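Side-chain contacts in mandelate racemase/muconate lactonizing enzyme (Roseovarius nubinhibens, PDB 2QDD), which is of unknown function but, as a magnesium-binding member of the enolase superfamily, probably abstracts a proton from a carbon next to a carboxylate: residues A[58-63]-A[268-273]; A[121-126]-A[306-311]; A[279-284]-A[289-294]. All blocks are in the same frame, centred on the assembly; numbering follows the deposited sequence.

Contact 1 of 3, residues A[58-63]-A[268-273]; sequences SYLPAH and PNRVGG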
loop_
_atom_site.group_PDB
_atom_site.type_symbol
_atom_site.label_atom_id
_atom_site.label_comp_id
_atom_site.label_asym_id
_atom_site.label_seq_id
_atom_site.Cartn_x
_atom_site.Cartn_y
_atom_site.Cartn_z
ATOM N N SER A 58 -0.877 -36.644 9.268
ATOM C CA SER A 58 -1.078 -35.952 7.998
ATOM C C SER A 58 -1.809 -34.616 8.155
ATOM O O SER A 58 -1.826 -33.800 7.232
ATOM C CB SER A 58 -1.795 -36.864 6.993
ATOM O OG SER A 58 -3.204 -36.778 7.116
ATOM N N TYR A 59 -2.400 -34.393 9.326
ATOM C CA TYR A 59 -3.231 -33.215 9.577
ATOM C C TYR A 59 -2.416 -31.923 9.726
ATOM O O TYR A 59 -2.726 -30.912 9.095
ATOM C CB TYR A 59 -4.119 -33.449 10.808
ATOM C CG TYR A 59 -5.012 -32.286 11.173
ATOM C CD1 TYR A 59 -6.008 -31.838 10.305
ATOM C CD2 TYR A 59 -4.867 -31.642 12.395
ATOM C CE1 TYR A 59 -6.824 -30.762 10.643
ATOM C CE2 TYR A 59 -5.673 -30.564 12.743
ATOM C CZ TYR A 59 -6.647 -30.129 11.864
ATOM O OH TYR A 59 -7.447 -29.063 12.219
ATOM N N LEU A 60 -1.385 -31.978 10.565
ATOM C CA LEU A 60 -0.533 -30.840 10.887
ATOM C C LEU A 60 0.922 -31.338 10.904
ATOM O O LEU A 60 1.147 -32.553 10.875
ATOM C CB LEU A 60 -0.919 -30.276 12.266
ATOM C CG LEU A 60 -2.157 -29.384 12.367
ATOM C CD1 LEU A 60 -2.439 -29.056 13.813
ATOM C CD2 LEU A 60 -2.062 -28.112 11.524
ATOM N N PRO A 61 1.916 -30.414 10.928
ATOM C CA PRO A 61 3.306 -30.827 11.190
ATOM C C PRO A 61 3.530 -31.418 12.579
ATOM O O PRO A 61 4.107 -30.763 13.455
ATOM C CB PRO A 61 4.101 -29.525 11.026
ATOM C CG PRO A 61 3.220 -28.636 10.241
ATOM C CD PRO A 61 1.836 -28.968 10.661
ATOM N N ALA A 62 3.093 -32.664 12.748
ATOM C CA ALA A 62 2.996 -33.319 14.048
ATOM C C ALA A 62 2.786 -34.815 13.845
ATOM O O ALA A 62 2.011 -35.224 12.985
ATOM C CB ALA A 62 1.840 -32.740 14.845
ATOM N N HIS A 63 3.483 -35.617 14.643
ATOM C CA HIS A 63 3.301 -37.067 14.683
ATOM C C HIS A 63 3.744 -37.635 16.025
ATOM O O HIS A 63 4.686 -37.122 16.645
ATOM C CB HIS A 63 4.011 -37.779 13.514
ATOM C CG HIS A 63 5.501 -37.599 13.476
ATOM N ND1 HIS A 63 6.357 -38.626 13.143
ATOM C CD2 HIS A 63 6.285 -36.517 13.706
ATOM C CE1 HIS A 63 7.604 -38.191 13.182
ATOM N NE2 HIS A 63 7.588 -36.914 13.517
ATOM N N PRO A 268 -3.869 -25.711 21.291
ATOM C CA PRO A 268 -2.585 -25.781 22.001
ATOM C C PRO A 268 -1.518 -26.656 21.327
ATOM O O PRO A 268 -0.353 -26.262 21.284
ATOM C CB PRO A 268 -2.969 -26.362 23.365
ATOM C CG PRO A 268 -4.374 -25.954 23.561
ATOM C CD PRO A 268 -5.001 -25.989 22.198
ATOM N N ASN A 269 -1.916 -27.812 20.792
ATOM C CA ASN A 269 -0.985 -28.686 20.076
ATOM C C ASN A 269 -0.469 -28.131 18.744
ATOM O O ASN A 269 0.598 -28.524 18.285
ATOM C CB ASN A 269 -1.556 -30.099 19.902
ATOM C CG ASN A 269 -0.457 -31.168 19.778
ATOM O OD1 ASN A 269 -0.159 -31.644 18.684
ATOM N ND2 ASN A 269 0.149 -31.534 20.902
ATOM N N ARG A 270 -1.218 -27.216 18.134
ATOM C CA ARG A 270 -0.723 -26.457 16.983
ATOM C C ARG A 270 0.214 -25.302 17.375
ATOM O O ARG A 270 1.232 -25.075 16.714
ATOM C CB ARG A 270 -1.882 -25.964 16.111
ATOM C CG ARG A 270 -1.458 -25.154 14.886
ATOM C CD ARG A 270 -2.591 -24.899 13.879
ATOM N NE ARG A 270 -3.919 -24.692 14.470
ATOM C CZ ARG A 270 -4.344 -23.573 15.060
ATOM N NH1 ARG A 270 -3.553 -22.519 15.182
ATOM N NH2 ARG A 270 -5.582 -23.513 15.536
ATOM N N VAL A 271 -0.118 -24.587 18.449
ATOM C CA VAL A 271 0.597 -23.350 18.794
ATOM C C VAL A 271 1.684 -23.500 19.856
ATOM O O VAL A 271 2.487 -22.583 20.055
ATOM C CB VAL A 271 -0.368 -22.179 19.147
ATOM C CG1 VAL A 271 -1.370 -21.953 18.017
ATOM C CG2 VAL A 271 -1.092 -22.432 20.471
ATOM N N GLY A 272 1.709 -24.643 20.542
ATOM C CA GLY A 272 2.807 -24.964 21.452
ATOM C C GLY A 272 2.508 -24.820 22.925
ATOM O O GLY A 272 3.414 -24.591 23.729
ATOM N N GLY A 273 1.240 -24.972 23.289
ATOM C CA GLY A 273 0.864 -25.017 24.695
ATOM C C GLY A 273 -0.096 -23.926 25.106
ATOM O O GLY A 273 -0.635 -23.210 24.266
HETATM O O HOH W 1 -5.863 -27.069 13.526
#
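L60 and R270 bring a loop of the N-terminal capping domain against the short helix 268-271 of the C-terminal barrel, the two-domain closure known from enolase superfamily enzymes. The side chains cross obliquely, and L60 touches only the aliphatic carbons of R270. L60 turns CG to the side opposite its carbonyl carbon (chi1 -79°) and runs on extended, which carries both methyls to the helix. CD1 comes nearest, 3.9 Å from R270 CB, with R270 CG and CD a little farther along the same chain. L60 CD2 lies 4.0 Å from R270 CD, so the leucine fork spans the first three carbons of the arginine. R270 begins straight, its CG opposite the backbone N, and bends only at chi3 (35°); beyond this bend the guanidinium turns to polar partners. One of them is a water in the guanidinium plane at its edge, accepting from R270 NE at 3.2 Å. That water donates to Y59 OH at 2.9 Å, so the capping loop and the helix also share a bridge. The same hydroxyl is hydrogen-bonded to E244 OE2 and K267 NZ. At the other end of the loop, A62 CB just reaches N269 OD1 (4.5 Å). Where helix 268-271 ends, P268 O accepts from the amides of both G272 and G273. R270 NH1 is held by L246 O, while NH2 forms a salt bridge with D243 OD1 and a hydrogen bond to K265 O. D243 and E244 are magnesium ligands, although this chain carries no ion. The chemistry implies an apolar seam beside the metal site: L60 packs on the arginine stem while carbonyls, D243 and the water grip its head, which probably keeps the D243 carboxylate oriented.

Contact 2 of 3, residues A[121-126]-A[306-311]; sequences LPLWQL and ALHLAA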
loop_
_atom_site.group_PDB
_atom_site.type_symbol
_atom_site.label_atom_id
_atom_site.label_comp_id
_atom_site.label_asym_id
_atom_site.label_seq_id
_atom_site.Cartn_x
_atom_site.Cartn_y
_atom_site.Cartn_z
ATOM N N LEU A 121 -5.198 -22.932 42.669
ATOM C CA LEU A 121 -6.166 -22.323 41.747
ATOM C C LEU A 121 -6.411 -23.196 40.523
ATOM O O LEU A 121 -5.483 -23.811 40.005
ATOM C CB LEU A 121 -5.719 -20.921 41.315
ATOM C CG LEU A 121 -5.437 -19.889 42.412
ATOM C CD1 LEU A 121 -4.717 -18.699 41.834
ATOM C CD2 LEU A 121 -6.710 -19.454 43.128
ATOM N N PRO A 122 -7.671 -23.269 40.067
ATOM C CA PRO A 122 -7.959 -23.909 38.791
ATOM C C PRO A 122 -7.385 -23.115 37.624
ATOM O O PRO A 122 -7.231 -21.897 37.724
ATOM C CB PRO A 122 -9.488 -23.907 38.738
ATOM C CG PRO A 122 -9.894 -22.809 39.631
ATOM C CD PRO A 122 -8.897 -22.779 40.724
ATOM N N LEU A 123 -7.073 -23.808 36.533
ATOM C CA LEU A 123 -6.428 -23.182 35.382
ATOM C C LEU A 123 -7.225 -22.018 34.792
ATOM O O LEU A 123 -6.637 -21.011 34.417
ATOM C CB LEU A 123 -6.081 -24.221 34.316
ATOM C CG LEU A 123 -4.611 -24.600 34.115
ATOM C CD1 LEU A 123 -3.905 -24.873 35.421
ATOM C CD2 LEU A 123 -4.503 -25.813 33.211
ATOM N N TRP A 124 -8.555 -22.136 34.765
ATOM C CA TRP A 124 -9.427 -21.055 34.278
ATOM C C TRP A 124 -9.312 -19.747 35.060
ATOM O O TRP A 124 -9.538 -18.671 34.503
ATOM C CB TRP A 124 -10.895 -21.498 34.146
ATOM C CG TRP A 124 -11.528 -21.968 35.427
ATOM C CD1 TRP A 124 -11.695 -23.264 35.826
ATOM C CD2 TRP A 124 -12.083 -21.154 36.472
ATOM N NE1 TRP A 124 -12.315 -23.308 37.048
ATOM C CE2 TRP A 124 -12.559 -22.028 37.471
ATOM C CE3 TRP A 124 -12.217 -19.774 36.664
ATOM C CZ2 TRP A 124 -13.159 -21.567 38.648
ATOM C CZ3 TRP A 124 -12.804 -19.318 37.840
ATOM C CH2 TRP A 124 -13.277 -20.215 38.811
ATOM N N GLN A 125 -8.960 -19.846 36.342
ATOM C CA GLN A 125 -8.731 -18.669 37.179
ATOM C C GLN A 125 -7.350 -18.056 36.972
ATOM O O GLN A 125 -7.200 -16.828 36.978
ATOM C CB GLN A 125 -8.950 -18.997 38.653
ATOM C CG GLN A 125 -8.952 -17.774 39.554
ATOM C CD GLN A 125 -9.889 -17.910 40.736
ATOM O OE1 GLN A 125 -10.731 -17.044 40.977
ATOM N NE2 GLN A 125 -9.746 -18.996 41.483
ATOM N N LEU A 126 -6.345 -18.907 36.787
ATOM C CA LEU A 126 -4.996 -18.443 36.445
ATOM C C LEU A 126 -4.971 -17.762 35.081
ATOM O O LEU A 126 -4.174 -16.853 34.848
ATOM C CB LEU A 126 -3.995 -19.599 36.471
ATOM C CG LEU A 126 -3.485 -20.081 37.831
ATOM C CD1 LEU A 126 -2.620 -21.307 37.632
ATOM C CD2 LEU A 126 -2.706 -18.993 38.547
ATOM N N ALA A 306 -7.746 -27.175 27.161
ATOM C CA ALA A 306 -8.221 -26.159 26.232
ATOM C C ALA A 306 -9.546 -25.535 26.665
ATOM O O ALA A 306 -9.813 -24.371 26.367
ATOM C CB ALA A 306 -8.335 -26.744 24.848
ATOM N N LEU A 307 -10.368 -26.310 27.373
ATOM C CA LEU A 307 -11.647 -25.821 27.896
ATOM C C LEU A 307 -11.497 -24.845 29.057
ATOM O O LEU A 307 -12.356 -23.994 29.264
ATOM C CB LEU A 307 -12.574 -26.974 28.285
ATOM C CG LEU A 307 -14.057 -26.655 28.072
ATOM C CD1 LEU A 307 -14.583 -27.290 26.801
ATOM C CD2 LEU A 307 -14.876 -27.082 29.262
ATOM N N HIS A 308 -10.402 -24.966 29.801
ATOM C CA HIS A 308 -9.987 -23.946 30.763
ATOM C C HIS A 308 -9.717 -22.590 30.098
ATOM O O HIS A 308 -10.071 -21.543 30.651
ATOM C CB HIS A 308 -8.732 -24.402 31.524
ATOM C CG HIS A 308 -9.013 -25.309 32.683
ATOM N ND1 HIS A 308 -9.623 -24.877 33.840
ATOM C CD2 HIS A 308 -8.736 -26.621 32.875
ATOM C CE1 HIS A 308 -9.723 -25.885 34.687
ATOM N NE2 HIS A 308 -9.193 -26.955 34.125
ATOM N N LEU A 309 -9.080 -22.620 28.921
ATOM C CA LEU A 309 -8.858 -21.413 28.121
ATOM C C LEU A 309 -10.158 -20.887 27.518
ATOM O O LEU A 309 -10.416 -19.686 27.559
ATOM C CB LEU A 309 -7.808 -21.657 27.027
ATOM C CG LEU A 309 -7.198 -20.411 26.366
ATOM C CD1 LEU A 309 -6.380 -19.585 27.339
ATOM C CD2 LEU A 309 -6.350 -20.797 25.174
ATOM N N ALA A 310 -10.964 -21.793 26.966
ATOM C CA ALA A 310 -12.300 -21.465 26.456
ATOM C C ALA A 310 -13.212 -20.761 27.477
ATOM O O ALA A 310 -13.855 -19.763 27.147
ATOM C CB ALA A 310 -12.975 -22.714 25.900
ATOM N N ALA A 311 -13.241 -21.266 28.710
ATOM C CA ALA A 311 -14.122 -20.737 29.761
ATOM C C ALA A 311 -13.684 -19.374 30.272
ATOM O O ALA A 311 -14.518 -18.544 30.628
ATOM C CB ALA A 311 -14.223 -21.718 30.913
#
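H308 carries the contact almost alone, reaching from helix 300-311 of the barrel to L123 and W124 at the start of the short helix 123-126. A306 and L307 lie ahead of it and serve through their backbone: A306 O and L307 O accept from A310 N and A311 N, keeping the helix regular at the meeting point. At H308 the imidazole leaves the helix with CG beside the backbone N (chi1 -83°) and enters the first turn of helix 123-126. L123 CB sits over one ring face, 3.7 Å from the centroid, a CH-pi contact displaced somewhat toward the rim. H308 ND1 accepts a weak, bent bond from W124 N, 3.1 Å long with 129° at the hydrogen. The indole comes up rim to rim with the imidazole, so the rings do not stack: their planes differ by 13°, and W124 CD1 is 3.3 Å from H308 ND1. P122 CG lies over one face of that indole, 3.3 Å above its plane. After L309, which points away from helix 123-126 and packs on R281 and I293, and A310, the walk ends at A311, whose methyl points toward helix 123-126 at the margin of the contact. H308 NE2 bonds to L353 O. A carbonyl can only accept, so NE2 should bear the proton; with a neutral ring that would make ND1 an acceptor, suited to a first-turn amide that has no preceding helical carbonyl of its own. The buried histidine thus links a backbone N-H of one helix to the carbonyl of L353, in a loop far along the chain from helix 123-126.

Contact 3 of 3, residues A[279-284]-A[289-294]; sequences QIRDFG and WQMHIE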
loop_
_atom_site.group_PDB
_atom_site.type_symbol
_atom_site.label_atom_id
_atom_site.label_comp_id
_atom_site.label_asym_id
_atom_site.label_seq_id
_atom_site.Cartn_x
_atom_site.Cartn_y
_atom_site.Cartn_z
ATOM N N GLN A 279 -1.590 -15.973 24.931
ATOM C CA GLN A 279 -1.147 -14.762 24.230
ATOM C C GLN A 279 -1.952 -14.492 22.956
ATOM O O GLN A 279 -2.361 -13.357 22.706
ATOM C CB GLN A 279 0.355 -14.801 23.907
ATOM C CG GLN A 279 0.874 -13.441 23.392
ATOM C CD GLN A 279 2.228 -13.480 22.685
ATOM O OE1 GLN A 279 2.899 -12.450 22.578
ATOM N NE2 GLN A 279 2.628 -14.651 22.192
ATOM N N ILE A 280 -2.177 -15.543 22.171
ATOM C CA ILE A 280 -3.042 -15.497 20.986
ATOM C C ILE A 280 -4.503 -15.154 21.320
ATOM O O ILE A 280 -5.127 -14.328 20.642
ATOM C CB ILE A 280 -2.948 -16.821 20.194
ATOM C CG1 ILE A 280 -1.531 -16.985 19.642
ATOM C CG2 ILE A 280 -3.981 -16.880 19.059
ATOM C CD1 ILE A 280 -1.145 -18.414 19.376
ATOM N N ARG A 281 -5.024 -15.774 22.374
ATOM C CA ARG A 281 -6.375 -15.499 22.866
ATOM C C ARG A 281 -6.559 -14.028 23.215
ATOM O O ARG A 281 -7.540 -13.403 22.803
ATOM C CB ARG A 281 -6.687 -16.366 24.094
ATOM C CG ARG A 281 -8.174 -16.411 24.473
ATOM C CD ARG A 281 -8.564 -15.335 25.488
ATOM N NE ARG A 281 -7.734 -15.328 26.701
ATOM C CZ ARG A 281 -7.967 -16.076 27.777
ATOM N NH1 ARG A 281 -8.989 -16.921 27.794
ATOM N NH2 ARG A 281 -7.173 -15.984 28.840
ATOM N N ASP A 282 -5.616 -13.497 23.989
ATOM C CA ASP A 282 -5.615 -12.105 24.411
ATOM C C ASP A 282 -5.466 -11.134 23.237
ATOM O O ASP A 282 -6.087 -10.070 23.229
ATOM C CB ASP A 282 -4.491 -11.871 25.427
ATOM C CG ASP A 282 -4.787 -12.491 26.802
ATOM O OD1 ASP A 282 -5.890 -13.059 27.018
ATOM O OD2 ASP A 282 -3.903 -12.396 27.679
ATOM N N PHE A 283 -4.638 -11.500 22.261
ATOM C CA PHE A 283 -4.546 -10.756 21.007
ATOM C C PHE A 283 -5.898 -10.715 20.291
ATOM O O PHE A 283 -6.333 -9.650 19.857
ATOM C CB PHE A 283 -3.462 -11.335 20.087
ATOM C CG PHE A 283 -3.350 -10.622 18.764
ATOM C CD1 PHE A 283 -3.838 -11.204 17.601
ATOM C CD2 PHE A 283 -2.760 -9.369 18.684
ATOM C CE1 PHE A 283 -3.746 -10.550 16.378
ATOM C CE2 PHE A 283 -2.662 -8.705 17.465
ATOM C CZ PHE A 283 -3.155 -9.296 16.312
ATOM N N GLY A 284 -6.553 -11.874 20.190
ATOM C CA GLY A 284 -7.875 -11.989 19.568
ATOM C C GLY A 284 -8.952 -11.132 20.208
ATOM O O GLY A 284 -9.757 -10.518 19.511
ATOM N N TRP A 289 -11.606 -10.581 17.412
ATOM C CA TRP A 289 -11.812 -11.897 16.816
ATOM C C TRP A 289 -12.810 -12.710 17.630
ATOM O O TRP A 289 -12.914 -12.548 18.845
ATOM C CB TRP A 289 -10.490 -12.663 16.714
ATOM C CG TRP A 289 -9.612 -12.264 15.556
ATOM C CD1 TRP A 289 -9.962 -11.505 14.476
ATOM C CD2 TRP A 289 -8.235 -12.626 15.361
ATOM N NE1 TRP A 289 -8.890 -11.364 13.627
ATOM C CE2 TRP A 289 -7.818 -12.045 14.144
ATOM C CE3 TRP A 289 -7.315 -13.385 16.099
ATOM C CZ2 TRP A 289 -6.514 -12.194 13.646
ATOM C CZ3 TRP A 289 -6.017 -13.530 15.604
ATOM C CH2 TRP A 289 -5.636 -12.941 14.388
ATOM N N GLN A 290 -13.542 -13.584 16.953
ATOM C CA GLN A 290 -14.310 -14.620 17.631
ATOM C C GLN A 290 -13.616 -15.964 17.450
ATOM O O GLN A 290 -13.062 -16.230 16.394
ATOM C CB GLN A 290 -15.722 -14.665 17.071
ATOM C CG GLN A 290 -16.584 -13.498 17.504
ATOM C CD GLN A 290 -18.044 -13.736 17.223
ATOM O OE1 GLN A 290 -18.422 -14.107 16.112
ATOM N NE2 GLN A 290 -18.879 -13.531 18.231
ATOM N N MET A 291 -13.619 -16.799 18.487
ATOM C CA MET A 291 -12.613 -17.857 18.613
ATOM C C MET A 291 -13.201 -19.195 19.059
ATOM O O MET A 291 -13.958 -19.238 20.020
ATOM C CB MET A 291 -11.480 -17.421 19.556
ATOM C CG MET A 291 -10.620 -16.266 19.034
ATOM S SD MET A 291 -9.398 -15.647 20.202
ATOM C CE MET A 291 -10.349 -14.519 21.208
ATOM N N HIS A 292 -12.864 -20.275 18.348
ATOM C CA HIS A 292 -13.083 -21.641 18.844
ATOM C C HIS A 292 -11.824 -22.087 19.572
ATOM O O HIS A 292 -10.731 -22.006 19.025
ATOM C CB HIS A 292 -13.353 -22.630 17.705
ATOM C CG HIS A 292 -14.620 -22.374 16.954
ATOM N ND1 HIS A 292 -15.850 -22.813 17.389
ATOM C CD2 HIS A 292 -14.844 -21.744 15.778
ATOM C CE1 HIS A 292 -16.779 -22.454 16.523
ATOM N NE2 HIS A 292 -16.194 -21.802 15.536
ATOM N N ILE A 293 -11.972 -22.539 20.810
ATOM C CA ILE A 293 -10.824 -22.985 21.596
ATOM C C ILE A 293 -11.005 -24.437 22.040
ATOM O O ILE A 293 -11.887 -24.758 22.840
ATOM C CB ILE A 293 -10.512 -22.042 22.788
ATOM C CG1 ILE A 293 -10.265 -20.605 22.287
ATOM C CG2 ILE A 293 -9.329 -22.570 23.581
ATOM C CD1 ILE A 293 -9.915 -19.591 23.363
ATOM N N GLU A 294 -10.149 -25.296 21.495
ATOM C CA GLU A 294 -10.270 -26.751 21.559
ATOM C C GLU A 294 -8.869 -27.313 21.338
ATOM O O GLU A 294 -7.945 -26.553 21.088
ATOM C CB GLU A 294 -11.213 -27.244 20.463
ATOM C CG GLU A 294 -10.804 -26.841 19.046
ATOM C CD GLU A 294 -11.958 -26.921 18.071
ATOM O OE1 GLU A 294 -13.017 -26.313 18.344
ATOM O OE2 GLU A 294 -11.810 -27.601 17.031
#
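G284 and W289 stand where helix 274-287 turns back into strand 290-293, the closing half of a beta-alpha-beta crossover in the barrel of the enolase superfamily. The helix and strand segments run nearly antiparallel, their axes at 156° and 9.3 Å apart at closest. A backbone bond ties the turn, W289 N to G284 O at 2.8 Å. The aromatic part is an offset edge-to-face pair: the F283 edge points to the six-membered ring of W289, with F283 CE1 3.6 Å from W289 CH2 and the planes at 80°. W289 CG lies beside its backbone N (chi1 -79°), which carries the indole to F283 and G284 CA. With an alanine here, a gap would probably open beside G284, and F283 would lose one of its aromatic neighbours, keeping F249. Van der Waals packing continues along the strand. G284 has no side chain, and M291 SD comes to 4.0 Å from G284 CA; the chain bends at chi3, putting the methyl M291 CE 3.4 Å from the carbonyl oxygen R281 O. Next, I293 CD1 meets R281 CG across the arginine stem at about a right angle. The charged head of R281 turns from the strand, giving NH1 to T313 OG1 and S312 OG. R281 NE and D282 OD1 form a salt bridge of 2.9 Å, the carboxylate oxygen lying in the guanidinium plane.

Along the chain the segments come in the order 58-63, 121-126, 268-273, 279-284, 289-294, 306-311: contacts 1 and 2 interlock, and contact 3 falls wholly between the two segments of contact 2. Their centres lie about 21 Å (1 and 2), 17 Å (1 and 3) and 13 Å (2 and 3) apart. The last four segments form a continuous run of the barrel, from helix 268-271 through helix 274-287 and strand 290-293 to helix 300-311. V271 CG1 meets I280 CD1 at 3.8 Å, and L309 CD2 meets I293 CG2 at 3.8 Å. Contacts 1 and 2 therefore fasten two N-terminal segments to the part of the barrel to which contact 3 belongs.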